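Local coordinates for USG-1 protein homolog (PDB 2HJS) that probably binds NAD or a related dinucleotide and acts as an oxidoreductase on aldehyde or oxo groups, as a dimeric relative of aspartate-semialdehyde dehydrogenase, at residues 20-23 / 24-28; 62-66 / 67-71; 95-98 / 99-103; 136-139 / 140-144. All coordinates share one frame; numbering follows the deposited sequence.

The four local contacts sample successive parts of the chain, and each joins groups a few residues apart. Interactions 1, 2 and 3 belong to the Rossmann-like nucleotide-binding domain: a helix after the first strand, a loop leading into strand 71-74, and the turn that leaves strand 94-97. Interaction 3 touches both others, Leu98 CD2 lying 4.2 Å from Leu22 CD1 and Ile96 CD1 4.0 Å from Leu71 CD1. Interaction 4, in helix 133-145, touches none of them; its nearest atoms are about 9 Å from interaction 3 and about 17 Å from interaction 2. The side chain of Glu20 is about 3 Å from a bound dioxane, probably from the crystallisation liquor.

Interaction 1 (20-23 / 24-28); sequences EALV and GLLDE
Leu22 and Leu26 meet one turn apart on helix 17-28, the helix of the first beta-alpha-beta unit in the Rossmann-like domain, between strands 9-12 and 36-40. Their side chains run at a slant to one another rather than side by side. The methyl CD2 of Leu22 does the touching, resting 3.9 Å from Leu26 CG and at much the same distance from Leu26 CD1. The two first torsions differ in a way that closes the gap: Leu22 CG is anti to the backbone N (chi1 -166°), which lets CD2 reach the following turn, whereas Leu26 CG lies beside its own N (chi1 -64°) and hangs back over the preceding one. Leu26 CG thereby also settles 3.3 Å from Leu22 O. Leu25 repeats the backward lean on a neighbouring line of the helix, with its CG 3.4 Å from Ala21 O.

Under these side chains the backbone keeps regular i to i+4 bonding, from Gly24 N to Glu20 O through Asp27 N to Val23 O. The apolar residues serve two neighbours. Leu22, Val23 and Leu26 all pack on Val11 of the central strand, while Ala21, Leu22 and Leu25 also meet helix 317-336, so the helix is held between the sheet and the C-terminal helix. Polar ends reach further afield: Glu20 forms a salt bridge with Arg167, and Asp27 OD2 accepts from the backbone N of Ala52. Gly24 N points almost straight at Glu20 O, 3.1 Å away with an N-H...O angle of 169°.

Interaction 2 (62-66 / 67-71); sequences DSFDF and SSVGL
The Phe64 ring presents its edge to Val69, with CE2 3.8 Å from Val69 CG2 and CG1 of the same valine also near the ring plane. Phe66 CD1 lies at the Phe64 edge too, whereas one face of the Phe66 ring receives Phe64 CD2 above its centre, an edge-on approach of one phenylalanine to the other. Val69 CG2 reaches both rings, coming within 4.1 Å of Phe66 CD1. The loop that bears these groups links strand 54-60 to strand 71-74 in the Rossmann-like sheet, and its apolar side chains lie against Ala10 and Val12 of strand 9-12.

Asp65 secures the short 3-10 turn that follows. Its carboxylate, turned opposite the residue's own N about the CA-CB bond (chi1 -176°), bends over Ser67, whose OG bonds to OD1 at 2.5 Å on the syn side, though about 34° out of the carboxylate plane. Ser67 N reaches the same oxygen from the same face, well above that plane, closing an Asx turn. The main-chain O of Asp65 is likewise gripped twice by one residue: Ser68 OG approaches at 2.6 Å almost in line with the carbonyl, and Ser68 N at 3.0 Å from above its plane.

Interaction 3 (95-98 / 99-103); sequences VIDL and SGALE
The chain leaves strand 94-97 at Asp97, passes through Ser99 and reaches Gly100, with its positive phi, where a type I beta turn to Glu103 begins. The strand belongs to the parallel part of the Rossmann-like sheet, between strands 71-74 and 127-129. Asp97 is the side chain that binds this passage together. A chi1 of 177° sets its carboxylate trans to the main-chain nitrogen and carries it forward over the residues that follow. OD1 receives two donors from Ser99. The hydroxyl OG comes to the syn lone pair at 2.7 Å, whereas the backbone N, 3.0 Å from OD1, approaches steeply from above the carboxylate plane with a nearly straight N-H...O angle of 164°. The Ser99 OG can take part because it is folded in between its own N and carbonyl carbon (chi1 70°), on the side that looks back at the aspartate. Together the side-chain acceptor and the i+2 backbone donor close an Asx turn.

The second oxygen addresses the beta turn. OD2 accepts a 2.6 Å bond from a water, which in turn accepts from Leu102 N at 2.9 Å. Ala101 N adds only weak bonds, to OD2 at 3.5 Å and to Ser99 OG. Ser81 OG of helix 78-90 also bonds to OD2, tying the turn to the neighbouring helix, on which Ala101 and Leu102 pack as well. Leu98 lies against Ala326 of helix 317-336.

With both oxygens of this buried carboxylate supplied with hydrogen-bond donors, the negative charge is probably well stabilised, and the acid would serve as a fixed acceptor from which the loop is hung.

Interaction 4 (136-139 / 140-144); sequences AELC and EVLAP
Leu142 CD2 rests 3.7 Å from Leu138 CG and almost as close to Leu138 CD1, the main side-chain contact between successive turns of helix 133-145, which lies against the sheet of the dimerisation-type domain. Leu138 is thrown forward along the helix by an extended first torsion (chi1 -175°). Leu142 comes to meet it with a chi1 of -97°, off the staggered positions, and in this conformation its CD2 lies against both Leu138 carbons.

Beneath the pair, Leu142 N bonds to Leu138 O at 2.9 Å in the carbonyl plane, and Ala143 N to Cys139 O at the same length. Val141 N is held less firmly, sharing weak bonds to Glu137 O and Leu138 O. The bonding is interrupted at Pro144, whose nitrogen carries no proton to give to the turn before, and the helix is kinked there but continues.

Farther out, different helix faces find different neighbours. Leu138 and Cys139 pack on Val222 of helix 213-225, and Val141 and Leu142 on Leu311 of strand 308-315. Glu140, buried though it is, extends its chain to Thr294 OG1 through OE1 and to Lys320 through OE2, a hydrogen bond and a salt bridge that probably offset the cost of burying its charge. At the foot of that chain, Glu140 CB sits 3.3 Å from Ala136 O, the carbonyl oxygen that also accepts from Glu140 N at 3.0 Å.

Interaction 1 (20-23 / 24-28)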
loop_
_atom_site.group_PDB
_atom_site.type_symbol
_atom_site.label_atom_id
_atom_site.label_comp_id
_atom_site.label_asym_id
_atom_site.label_seq_id
_atom_site.Cartn_x
_atom_site.Cartn_y
_atom_site.Cartn_z
ATOM N N GLU A 20 0.725 11.668 -25.190
ATOM C CA GLU A 20 -0.568 12.308 -25.435
ATOM C C GLU A 20 -0.890 13.413 -24.399
ATOM O O GLU A 20 -1.372 14.498 -24.748
ATOM C CB GLU A 20 -1.664 11.232 -25.393
ATOM C CG GLU A 20 -2.970 11.589 -26.074
ATOM C CD GLU A 20 -4.149 10.693 -25.647
ATOM O OE1 GLU A 20 -3.965 9.774 -24.803
ATOM O OE2 GLU A 20 -5.285 10.935 -26.128
ATOM N N ALA A 21 -0.638 13.134 -23.123
ATOM C CA ALA A 21 -0.895 14.131 -22.079
ATOM C C ALA A 21 0.035 15.314 -22.305
ATOM O O ALA A 21 -0.361 16.454 -22.150
ATOM C CB ALA A 21 -0.696 13.529 -20.670
ATOM N N LEU A 22 1.265 15.039 -22.711
ATOM C CA LEU A 22 2.253 16.084 -22.860
ATOM C C LEU A 22 1.877 17.012 -24.020
ATOM O O LEU A 22 2.012 18.230 -23.905
ATOM C CB LEU A 22 3.642 15.476 -23.035
ATOM C CG LEU A 22 4.830 16.427 -22.871
ATOM C CD1 LEU A 22 6.041 15.622 -22.483
ATOM C CD2 LEU A 22 5.115 17.276 -24.141
ATOM N N VAL A 23 1.373 16.443 -25.119
ATOM C CA VAL A 23 0.921 17.241 -26.257
ATOM C C VAL A 23 -0.259 18.125 -25.851
ATOM O O VAL A 23 -0.298 19.310 -26.197
ATOM C CB VAL A 23 0.578 16.358 -27.483
ATOM C CG1 VAL A 23 -0.115 17.178 -28.565
ATOM C CG2 VAL A 23 1.864 15.689 -28.030
ATOM N N GLY A 24 -1.219 17.569 -25.124
ATOM C CA GLY A 24 -2.343 18.365 -24.628
ATOM C C GLY A 24 -1.871 19.510 -23.730
ATOM O O GLY A 24 -2.413 20.606 -23.789
ATOM N N LEU A 25 -0.864 19.263 -22.898
ATOM C CA LEU A 25 -0.310 20.315 -22.048
ATOM C C LEU A 25 0.421 21.428 -22.798
ATOM O O LEU A 25 0.381 22.582 -22.362
ATOM C CB LEU A 25 0.634 19.719 -21.008
ATOM C CG LEU A 25 -0.060 18.930 -19.903
ATOM C CD1 LEU A 25 1.000 18.200 -19.096
ATOM C CD2 LEU A 25 -0.937 19.827 -19.016
ATOM N N LEU A 26 1.104 21.082 -23.894
ATOM C CA LEU A 26 1.710 22.079 -24.746
ATOM C C LEU A 26 0.651 23.047 -25.255
ATOM O O LEU A 26 0.907 24.237 -25.360
ATOM C CB LEU A 26 2.464 21.449 -25.934
ATOM C CG LEU A 26 3.668 20.581 -25.555
ATOM C CD1 LEU A 26 4.291 19.992 -26.824
ATOM C CD2 LEU A 26 4.684 21.361 -24.703
ATOM N N ASP A 27 -0.535 22.528 -25.556
ATOM C CA ASP A 27 -1.614 23.339 -26.116
ATOM C C ASP A 27 -2.246 24.170 -24.970
ATOM O O ASP A 27 -2.303 25.406 -25.043
ATOM C CB ASP A 27 -2.608 22.387 -26.767
ATOM C CG ASP A 27 -3.779 23.086 -27.418
ATOM O OD1 ASP A 27 -3.767 24.333 -27.609
ATOM O OD2 ASP A 27 -4.729 22.355 -27.783
ATOM N N GLU A 28 -2.658 23.482 -23.900
ATOM C CA GLU A 28 -3.246 24.100 -22.704
ATOM C C GLU A 28 -2.446 25.264 -22.118
ATOM O O GLU A 28 -3.024 26.259 -21.671
ATOM C CB GLU A 28 -3.328 23.062 -21.582
ATOM C CG GLU A 28 -4.688 22.620 -21.171
ATOM C CD GLU A 28 -4.636 21.783 -19.873
ATOM O OE1 GLU A 28 -4.836 20.538 -19.972
ATOM O OE2 GLU A 28 -4.359 22.377 -18.783
#

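Interaction 2 (62-66 / 67-71)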
loop_
_atom_site.group_PDB
_atom_site.type_symbol
_atom_site.label_atom_id
_atom_site.label_comp_id
_atom_site.label_asym_id
_atom_site.label_seq_id
_atom_site.Cartn_x
_atom_site.Cartn_y
_atom_site.Cartn_z
ATOM N N ASP A 62 12.072 7.013 -36.777
ATOM C CA ASP A 62 13.246 6.523 -37.513
ATOM C C ASP A 62 13.604 7.391 -38.728
ATOM O O ASP A 62 14.773 7.508 -39.075
ATOM C CB ASP A 62 13.082 5.059 -37.934
ATOM C CG ASP A 62 13.182 4.089 -36.759
ATOM O OD1 ASP A 62 13.546 4.507 -35.639
ATOM O OD2 ASP A 62 12.899 2.887 -36.962
ATOM N N SER A 63 12.592 8.006 -39.341
ATOM C CA SER A 63 12.758 8.859 -40.526
ATOM C C SER A 63 13.058 10.328 -40.227
ATOM O O SER A 63 13.357 11.075 -41.144
ATOM C CB SER A 63 11.483 8.818 -41.373
ATOM O OG SER A 63 11.250 7.524 -41.902
ATOM N N PHE A 64 12.971 10.744 -38.962
ATOM C CA PHE A 64 12.902 12.176 -38.622
ATOM C C PHE A 64 14.244 12.895 -38.577
ATOM O O PHE A 64 15.215 12.357 -38.033
ATOM C CB PHE A 64 12.163 12.378 -37.285
ATOM C CG PHE A 64 11.854 13.826 -36.964
ATOM C CD1 PHE A 64 10.852 14.513 -37.658
ATOM C CD2 PHE A 64 12.555 14.500 -35.956
ATOM C CE1 PHE A 64 10.549 15.844 -37.356
ATOM C CE2 PHE A 64 12.256 15.833 -35.646
ATOM C CZ PHE A 64 11.255 16.506 -36.361
ATOM N N ASP A 65 14.268 14.120 -39.123
ATOM C CA ASP A 65 15.437 15.010 -39.087
ATOM C C ASP A 65 15.385 15.933 -37.879
ATOM O O ASP A 65 14.681 16.960 -37.907
ATOM C CB ASP A 65 15.518 15.849 -40.387
ATOM C CG ASP A 65 16.784 16.735 -40.467
ATOM O OD1 ASP A 65 17.725 16.598 -39.652
ATOM O OD2 ASP A 65 16.833 17.599 -41.374
ATOM N N PHE A 66 16.132 15.564 -36.823
ATOM C CA PHE A 66 16.143 16.313 -35.557
ATOM C C PHE A 66 16.840 17.681 -35.653
ATOM O O PHE A 66 16.687 18.530 -34.771
ATOM C CB PHE A 66 16.753 15.476 -34.414
ATOM C CG PHE A 66 15.804 14.459 -33.812
ATOM C CD1 PHE A 66 14.868 14.842 -32.845
ATOM C CD2 PHE A 66 15.863 13.116 -34.190
ATOM C CE1 PHE A 66 13.985 13.903 -32.257
ATOM C CE2 PHE A 66 14.988 12.158 -33.616
ATOM C CZ PHE A 66 14.045 12.557 -32.643
ATOM N N SER A 67 17.596 17.917 -36.723
ATOM C CA SER A 67 18.113 19.267 -36.937
ATOM C C SER A 67 16.964 20.276 -37.177
ATOM O O SER A 67 17.147 21.504 -37.010
ATOM C CB SER A 67 19.175 19.309 -38.055
ATOM O OG SER A 67 18.602 18.960 -39.300
ATOM N N SER A 68 15.773 19.775 -37.517
ATOM C CA SER A 68 14.645 20.666 -37.824
ATOM C C SER A 68 13.982 21.240 -36.573
ATOM O O SER A 68 13.189 22.192 -36.657
ATOM C CB SER A 68 13.593 19.929 -38.643
ATOM O OG SER A 68 12.982 18.932 -37.841
ATOM N N VAL A 69 14.282 20.623 -35.414
ATOM C CA VAL A 69 13.696 21.100 -34.187
ATOM C C VAL A 69 14.780 21.631 -33.236
ATOM O O VAL A 69 15.992 21.263 -33.319
ATOM C CB VAL A 69 12.748 20.015 -33.527
ATOM C CG1 VAL A 69 11.507 19.849 -34.369
ATOM C CG2 VAL A 69 13.433 18.648 -33.391
ATOM N N GLY A 70 14.343 22.496 -32.325
ATOM C CA GLY A 70 15.210 23.031 -31.281
ATOM C C GLY A 70 15.049 22.372 -29.909
ATOM O O GLY A 70 15.940 22.482 -29.071
ATOM N N LEU A 71 13.910 21.719 -29.666
ATOM C CA LEU A 71 13.624 20.997 -28.415
ATOM C C LEU A 71 12.817 19.707 -28.693
ATOM O O LEU A 71 11.924 19.727 -29.552
ATOM C CB LEU A 71 12.836 21.891 -27.429
ATOM C CG LEU A 71 12.371 21.312 -26.063
ATOM C CD1 LEU A 71 13.563 20.878 -25.154
ATOM C CD2 LEU A 71 11.511 22.339 -25.321
#

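Interaction 3 (95-98 / 99-103)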
loop_
_atom_site.group_PDB
_atom_site.type_symbol
_atom_site.label_atom_id
_atom_site.label_comp_id
_atom_site.label_asym_id
_atom_site.label_seq_id
_atom_site.Cartn_x
_atom_site.Cartn_y
_atom_site.Cartn_z
ATOM N N VAL A 95 17.184 17.894 -25.477
ATOM C CA VAL A 95 16.340 16.728 -25.246
ATOM C C VAL A 95 15.913 16.663 -23.815
ATOM O O VAL A 95 16.743 16.774 -22.900
ATOM C CB VAL A 95 17.062 15.426 -25.663
ATOM C CG1 VAL A 95 16.237 14.196 -25.306
ATOM C CG2 VAL A 95 17.353 15.449 -27.149
ATOM N N ILE A 96 14.616 16.467 -23.609
ATOM C CA ILE A 96 14.127 16.083 -22.298
ATOM C C ILE A 96 13.581 14.655 -22.397
ATOM O O ILE A 96 12.575 14.423 -23.072
ATOM C CB ILE A 96 13.059 17.049 -21.767
ATOM C CG1 ILE A 96 13.675 18.425 -21.503
ATOM C CG2 ILE A 96 12.408 16.517 -20.458
ATOM C CD1 ILE A 96 12.631 19.507 -21.550
ATOM N N ASP A 97 14.256 13.710 -21.742
ATOM C CA ASP A 97 13.914 12.305 -21.862
ATOM C C ASP A 97 13.163 11.812 -20.627
ATOM O O ASP A 97 13.705 11.818 -19.538
ATOM C CB ASP A 97 15.195 11.481 -22.046
ATOM C CG ASP A 97 14.930 9.966 -22.114
ATOM O OD1 ASP A 97 13.784 9.551 -22.422
ATOM O OD2 ASP A 97 15.878 9.185 -21.841
ATOM N N LEU A 98 11.918 11.382 -20.800
ATOM C CA LEU A 98 11.103 10.975 -19.671
ATOM C C LEU A 98 11.319 9.492 -19.288
ATOM O O LEU A 98 10.805 9.049 -18.288
ATOM C CB LEU A 98 9.624 11.251 -19.945
ATOM C CG LEU A 98 9.147 12.733 -20.045
ATOM C CD1 LEU A 98 9.551 13.489 -21.362
ATOM C CD2 LEU A 98 7.672 12.784 -19.923
ATOM N N SER A 99 12.079 8.746 -20.087
ATOM C CA SER A 99 12.212 7.302 -19.894
ATOM C C SER A 99 13.348 6.970 -18.929
ATOM O O SER A 99 13.460 5.850 -18.466
ATOM C CB SER A 99 12.471 6.625 -21.233
ATOM O OG SER A 99 13.762 6.958 -21.686
ATOM N N GLY A 100 14.199 7.953 -18.642
ATOM C CA GLY A 100 15.381 7.731 -17.793
ATOM C C GLY A 100 16.467 6.829 -18.369
ATOM O O GLY A 100 17.385 6.410 -17.641
ATOM N N ALA A 101 16.384 6.547 -19.674
ATOM C CA ALA A 101 17.238 5.553 -20.329
ATOM C C ALA A 101 18.717 5.879 -20.238
ATOM O O ALA A 101 19.541 4.973 -20.308
ATOM C CB ALA A 101 16.843 5.392 -21.789
ATOM N N LEU A 102 19.047 7.164 -20.096
ATOM C CA LEU A 102 20.440 7.633 -20.160
ATOM C C LEU A 102 20.956 8.216 -18.841
ATOM O O LEU A 102 22.001 8.897 -18.807
ATOM C CB LEU A 102 20.610 8.642 -21.295
ATOM C CG LEU A 102 20.168 8.131 -22.670
ATOM C CD1 LEU A 102 20.111 9.271 -23.619
ATOM C CD2 LEU A 102 21.089 7.017 -23.203
ATOM N N GLU A 103 20.199 7.954 -17.777
ATOM C CA GLU A 103 20.610 8.241 -16.417
ATOM C C GLU A 103 21.773 7.329 -16.012
ATOM O O GLU A 103 21.954 6.253 -16.599
ATOM C CB GLU A 103 19.433 8.035 -15.443
ATOM C CG GLU A 103 18.450 9.195 -15.453
ATOM C CD GLU A 103 17.170 8.927 -14.666
ATOM O OE1 GLU A 103 16.958 7.798 -14.130
ATOM O OE2 GLU A 103 16.352 9.867 -14.588
HETATM O O HOH W 1 17.483 9.560 -19.858
#

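Interaction 4 (136-139 / 140-144)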
loop_
_atom_site.group_PDB
_atom_site.type_symbol
_atom_site.label_atom_id
_atom_site.label_comp_id
_atom_site.label_asym_id
_atom_site.label_seq_id
_atom_site.Cartn_x
_atom_site.Cartn_y
_atom_site.Cartn_z
ATOM N N ALA A 136 9.240 11.851 -8.978
ATOM C CA ALA A 136 8.906 13.272 -9.187
ATOM C C ALA A 136 7.976 13.760 -8.119
ATOM O O ALA A 136 8.160 14.853 -7.597
ATOM C CB ALA A 136 8.272 13.500 -10.585
ATOM N N GLU A 137 6.985 12.938 -7.782
ATOM C CA GLU A 137 5.959 13.315 -6.794
ATOM C C GLU A 137 6.496 13.285 -5.357
ATOM O O GLU A 137 6.199 14.162 -4.557
ATOM C CB GLU A 137 4.703 12.448 -6.960
ATOM C CG GLU A 137 4.091 12.615 -8.354
ATOM C CD GLU A 137 3.460 11.331 -8.923
ATOM O OE1 GLU A 137 3.558 10.240 -8.286
ATOM O OE2 GLU A 137 2.865 11.432 -10.027
ATOM N N LEU A 138 7.299 12.277 -5.033
ATOM C CA LEU A 138 7.997 12.265 -3.760
ATOM C C LEU A 138 8.825 13.556 -3.598
ATOM O O LEU A 138 8.690 14.264 -2.591
ATOM C CB LEU A 138 8.928 11.060 -3.662
ATOM C CG LEU A 138 9.641 10.872 -2.313
ATOM C CD1 LEU A 138 8.642 10.721 -1.164
ATOM C CD2 LEU A 138 10.605 9.666 -2.347
ATOM N N CYS A 139 9.676 13.847 -4.587
ATOM C CA CYS A 139 10.667 14.928 -4.449
ATOM C C CYS A 139 10.026 16.289 -4.439
ATOM O O CYS A 139 10.497 17.188 -3.748
ATOM C CB CYS A 139 11.750 14.854 -5.538
ATOM S SG CYS A 139 12.847 13.441 -5.298
ATOM N N GLU A 140 8.946 16.430 -5.192
ATOM C CA GLU A 140 8.222 17.675 -5.220
ATOM C C GLU A 140 7.700 18.037 -3.834
ATOM O O GLU A 140 7.661 19.205 -3.480
ATOM C CB GLU A 140 7.047 17.586 -6.208
ATOM C CG GLU A 140 6.036 18.707 -6.065
ATOM C CD GLU A 140 4.837 18.526 -6.987
ATOM O OE1 GLU A 140 4.556 17.357 -7.361
ATOM O OE2 GLU A 140 4.180 19.548 -7.335
ATOM N N VAL A 141 7.281 17.030 -3.072
ATOM C CA VAL A 141 6.723 17.243 -1.747
ATOM C C VAL A 141 7.835 17.405 -0.707
ATOM O O VAL A 141 7.745 18.258 0.163
ATOM C CB VAL A 141 5.773 16.077 -1.361
ATOM C CG1 VAL A 141 5.373 16.152 0.135
ATOM C CG2 VAL A 141 4.545 16.094 -2.280
ATOM N N LEU A 142 8.884 16.604 -0.816
ATOM C CA LEU A 142 9.999 16.656 0.137
ATOM C C LEU A 142 10.884 17.894 0.033
ATOM O O LEU A 142 11.336 18.413 1.057
ATOM C CB LEU A 142 10.892 15.447 -0.047
ATOM C CG LEU A 142 10.675 14.271 0.886
ATOM C CD1 LEU A 142 9.212 14.028 1.225
ATOM C CD2 LEU A 142 11.305 13.059 0.220
ATOM N N ALA A 143 11.158 18.344 -1.194
ATOM C CA ALA A 143 12.061 19.481 -1.391
ATOM C C ALA A 143 11.744 20.678 -0.463
ATOM O O ALA A 143 12.624 21.123 0.280
ATOM C CB ALA A 143 12.119 19.915 -2.860
ATOM N N PRO A 144 10.504 21.206 -0.502
ATOM C CA PRO A 144 10.235 22.370 0.381
ATOM C C PRO A 144 10.290 22.046 1.886
ATOM O O PRO A 144 10.573 22.913 2.685
ATOM C CB PRO A 144 8.832 22.833 -0.032
ATOM C CG PRO A 144 8.258 21.747 -0.860
ATOM C CD PRO A 144 9.339 20.838 -1.331
#